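Local atomic coordinates of antifreeze protein (Marinomonas primoryensis, PDB entry 5JUH), a protein that forms the C-terminal domain of a giant RTX adhesin that binds its Antarctic bacterium to diatoms and ice, and probably carries its type I secretion signal. Residues Leu84-Thr89 against Asn107-Thr112. Sequence-based numbering, arbitrary orientation.
Sequences LVDTLT and NIDTIT. With CA (calcium ion), chain E; CA (calcium ion), chain D.
Strand 87-89 pairs in parallel with strand 110-111 in what is consistent with a calcium-bound RTX beta-roll, strands from successive turns of the roll lying side by side in one sheet, between strands 68-69 and 163-168. The pair illustrates how such a roll joins neighbouring turns by a metal at one end and backbone bonds along the rest. One calcium ion is held by Leu84 O, Asp86 OD2 and Asp109 OD1, with two waters and Asp82 OD1 among its other ligands. Asp86 OD2 bridges to a second calcium ion, which the carboxylate grips through both oxygens and which Gly79 O and Asp82 help to bind. Asp109 OD1 also accepts Asp86 N, which reaches it at 2.8 Å from above the carboxylate plane, 36° out of it. Three backbone bonds follow: Thr110 N to Asp86 O, Leu88 N to Thr110 O and Thr112 N to Leu88 O. Leu88 CD1 meets Ile111 CG1 at 4.2 Å on the face covered by Phe97. On the other face the methyls Thr87 CG2 and Thr112 CG2 press to a tight 3.4 Å. Thr112 OG1 sits between its own backbone N and carbonyl carbon (chi1 68°), which brings it to Thr89 OG1 to share a hydrogen bond of 2.8 Å.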
ATOM      1  N   LEU A  84       4.130 -12.104 -12.424  1.00 14.91           N
ATOM      2  CA  LEU A  84       5.150 -12.751 -11.664  1.00 14.86           C
ATOM      3  C   LEU A  84       5.426 -12.068 -10.340  1.00 13.76           C
ATOM      4  O   LEU A  84       5.290 -10.867 -10.249  1.00 14.84           O
ATOM      5  CB  LEU A  84       6.466 -12.832 -12.436  1.00 16.19           C
ATOM      6  CG  LEU A  84       6.467 -13.514 -13.830  1.00 18.05           C
ATOM      7  CD1 LEU A  84       7.725 -13.275 -14.607  1.00 24.23           C
ATOM      8  CD2 LEU A  84       6.234 -15.002 -13.629  1.00 23.04           C
ATOM      9  N   VAL A  85       5.840 -12.848  -9.374  1.00 13.67           N
ATOM     10  CA  VAL A  85       6.257 -12.263  -8.093  1.00 13.81           C
ATOM     11  C   VAL A  85       7.563 -11.565  -8.214  1.00 13.80           C
ATOM     12  O   VAL A  85       8.597 -12.147  -8.558  1.00 16.80           O
ATOM     13  CB  VAL A  85       6.368 -13.372  -7.010  1.00 13.76           C
ATOM     14  CG1 VAL A  85       6.905 -12.781  -5.740  1.00 14.39           C
ATOM     15  CG2 VAL A  85       5.025 -14.028  -6.747  1.00 14.84           C
ATOM     16  N   ASP A  86       7.564 -10.314  -7.794  1.00 14.43           N
ATOM     17  CA  ASP A  86       8.806  -9.554  -7.581  1.00 13.44           C
ATOM     18  C   ASP A  86       9.008  -9.336  -6.097  1.00 13.32           C
ATOM     19  O   ASP A  86       8.016  -9.245  -5.381  1.00 14.00           O
ATOM     20  CB  ASP A  86       8.742  -8.182  -8.259  1.00 15.34           C
ATOM     21  CG  ASP A  86       8.589  -8.206  -9.761  1.00 15.57           C
ATOM     22  OD1 ASP A  86       9.583  -8.227 -10.448  1.00 19.63           O
ATOM     23  OD2 ASP A  86       7.481  -8.167 -10.234  1.00 14.33           O
ATOM     24  N   THR A  87      10.264  -9.279  -5.699  1.00 12.59           N
ATOM     25  CA  THR A  87      10.567  -8.935  -4.291  1.00 13.40           C
ATOM     26  C   THR A  87      11.053  -7.479  -4.312  1.00 14.41           C
ATOM     27  O   THR A  87      12.012  -7.162  -4.959  1.00 17.49           O
ATOM     28  CB  THR A  87      11.650  -9.944  -3.790  1.00 17.43           C
ATOM     29  OG1 THR A  87      11.062 -11.229  -3.927  1.00 21.96           O
ATOM     30  CG2 THR A  87      11.998  -9.684  -2.434  1.00 21.68           C
ATOM     31  N   LEU A  88      10.413  -6.652  -3.556  1.00 13.30           N
ATOM     32  CA  LEU A  88      10.629  -5.210  -3.555  1.00 13.60           C
ATOM     33  C   LEU A  88      11.173  -4.857  -2.177  1.00 11.77           C
ATOM     34  O   LEU A  88      10.570  -5.240  -1.163  1.00 13.19           O
ATOM     35  CB  LEU A  88       9.304  -4.388  -3.761  1.00 13.73           C
ATOM     36  CG  LEU A  88       8.494  -4.830  -5.027  1.00 15.92           C
ATOM     37  CD1 LEU A  88       7.233  -3.914  -5.048  1.00 18.83           C
ATOM     38  CD2 LEU A  88       9.284  -4.592  -6.254  1.00 18.99           C
ATOM     39  N   THR A  89      12.257  -4.123  -2.119  1.00 12.54           N
ATOM     40  CA  THR A  89      12.834  -3.666  -0.858  1.00 10.92           C
ATOM     41  C   THR A  89      13.184  -2.162  -0.952  1.00 14.35           C
ATOM     42  O   THR A  89      13.964  -1.775  -1.831  1.00 14.59           O
ATOM     43  CB  THR A  89      14.156  -4.476  -0.569  1.00 12.86           C
ATOM     44  OG1 THR A  89      13.815  -5.878  -0.538  1.00 15.68           O
ATOM     45  CG2 THR A  89      14.782  -4.102   0.724  1.00 16.10           C
ATOM     46  N   ASN A 107       0.353 -14.387  -7.772  1.00 14.56           N
ATOM     47  CA  ASN A 107       1.291 -13.654  -8.547  1.00 13.54           C
ATOM     48  C   ASN A 107       1.619 -12.300  -7.965  1.00 13.17           C
ATOM     49  O   ASN A 107       2.321 -11.534  -8.550  1.00 13.78           O
ATOM     50  CB  ASN A 107       0.761 -13.437  -9.978  1.00 13.83           C
ATOM     51  CG  ASN A 107       0.691 -14.684 -10.786  1.00 14.04           C
ATOM     52  OD1 ASN A 107       1.410 -15.670 -10.535  1.00 15.91           O
ATOM     53  ND2 ASN A 107      -0.134 -14.650 -11.803  1.00 14.15           N
ATOM     54  N   ILE A 108       1.115 -12.037  -6.760  1.00 12.26           N
ATOM     55  CA  ILE A 108       1.352 -10.716  -6.163  1.00 12.94           C
ATOM     56  C   ILE A 108       2.776 -10.591  -5.624  1.00 11.82           C
ATOM     57  O   ILE A 108       3.425 -11.553  -5.289  1.00 13.70           O
ATOM     58  CB  ILE A 108       0.357 -10.368  -5.013  1.00 12.37           C
ATOM     59  CG1 ILE A 108       0.558 -11.207  -3.796  1.00 12.04           C
ATOM     60  CG2 ILE A 108      -1.068 -10.449  -5.495  1.00 12.66           C
ATOM     61  CD1 ILE A 108      -0.399 -10.960  -2.671  1.00 15.89           C
ATOM     62  N   ASP A 109       3.240  -9.330  -5.590  1.00 11.65           N
ATOM     63  CA  ASP A 109       4.591  -9.021  -5.118  1.00 11.70           C
ATOM     64  C   ASP A 109       4.776  -9.172  -3.591  1.00 10.81           C
ATOM     65  O   ASP A 109       3.833  -9.096  -2.838  1.00 13.11           O
ATOM     66  CB  ASP A 109       4.990  -7.641  -5.542  1.00 12.66           C
ATOM     67  CG  ASP A 109       5.039  -7.513  -7.078  1.00 14.31           C
ATOM     68  OD1 ASP A 109       5.371  -8.528  -7.850  1.00 15.45           O
ATOM     69  OD2 ASP A 109       4.759  -6.314  -7.506  1.00 17.12           O
ATOM     70  N   THR A 110       6.051  -9.350  -3.208  1.00 10.52           N
ATOM     71  CA  THR A 110       6.482  -9.283  -1.808  1.00 11.87           C
ATOM     72  C   THR A 110       7.151  -7.939  -1.601  1.00 11.19           C
ATOM     73  O   THR A 110       8.024  -7.519  -2.395  1.00 12.64           O
ATOM     74  CB  THR A 110       7.400 -10.404  -1.510  1.00 14.22           C
ATOM     75  OG1 THR A 110       6.735 -11.647  -1.642  1.00 14.99           O
ATOM     76  CG2 THR A 110       8.002 -10.265  -0.109  1.00 15.86           C
ATOM     77  N   ILE A 111       6.749  -7.249  -0.532  1.00 10.31           N
ATOM     78  CA  ILE A 111       7.438  -6.053  -0.057  1.00 10.95           C
ATOM     79  C   ILE A 111       8.151  -6.486   1.205  1.00 11.00           C
ATOM     80  O   ILE A 111       7.472  -6.800   2.189  1.00 11.00           O
ATOM     81  CB  ILE A 111       6.493  -4.865   0.189  1.00 10.74           C
ATOM     82  CG1 ILE A 111       5.796  -4.463  -1.145  1.00 14.30           C
ATOM     83  CG2 ILE A 111       7.317  -3.725   0.785  1.00 13.21           C
ATOM     84  CD1 ILE A 111       4.665  -3.534  -0.894  1.00 12.58           C
ATOM     85  N   THR A 112       9.457  -6.504   1.187  1.00 12.52           N
ATOM     86  CA  THR A 112      10.192  -7.115   2.300  1.00 14.81           C
ATOM     87  C   THR A 112      10.246  -6.231   3.555  1.00 12.91           C
ATOM     88  O   THR A 112      10.229  -6.858   4.641  1.00 15.76           O
ATOM     89  CB  THR A 112      11.595  -7.492   1.979  1.00 14.90           C
ATOM     90  OG1 THR A 112      12.367  -6.335   1.776  1.00 15.66           O
ATOM     91  CG2 THR A 112      11.737  -8.392   0.725  1.00 16.88           C
TER
HETATM   92 CA    CA E 204       5.148  -8.559 -10.201  1.00 12.72          CA
HETATM   93 CA    CA D 203       8.291  -7.934 -12.566  1.00 14.58          CA
HETATM   94  O   HOH W   1       2.857  -8.992  -9.422  1.00 15.24           O
HETATM   95  O   HOH W   2       4.857  -6.226 -10.276  1.00 14.78           O
HETATM   96  O   HOH W   3      10.304  -6.745 -12.931  1.00 25.57           O
HETATM   97  O   HOH W   4       9.142 -10.083 -13.066  1.00 20.25           O
HETATM   98  O   HOH W   5       8.120  -7.865 -14.884  1.00 20.14           O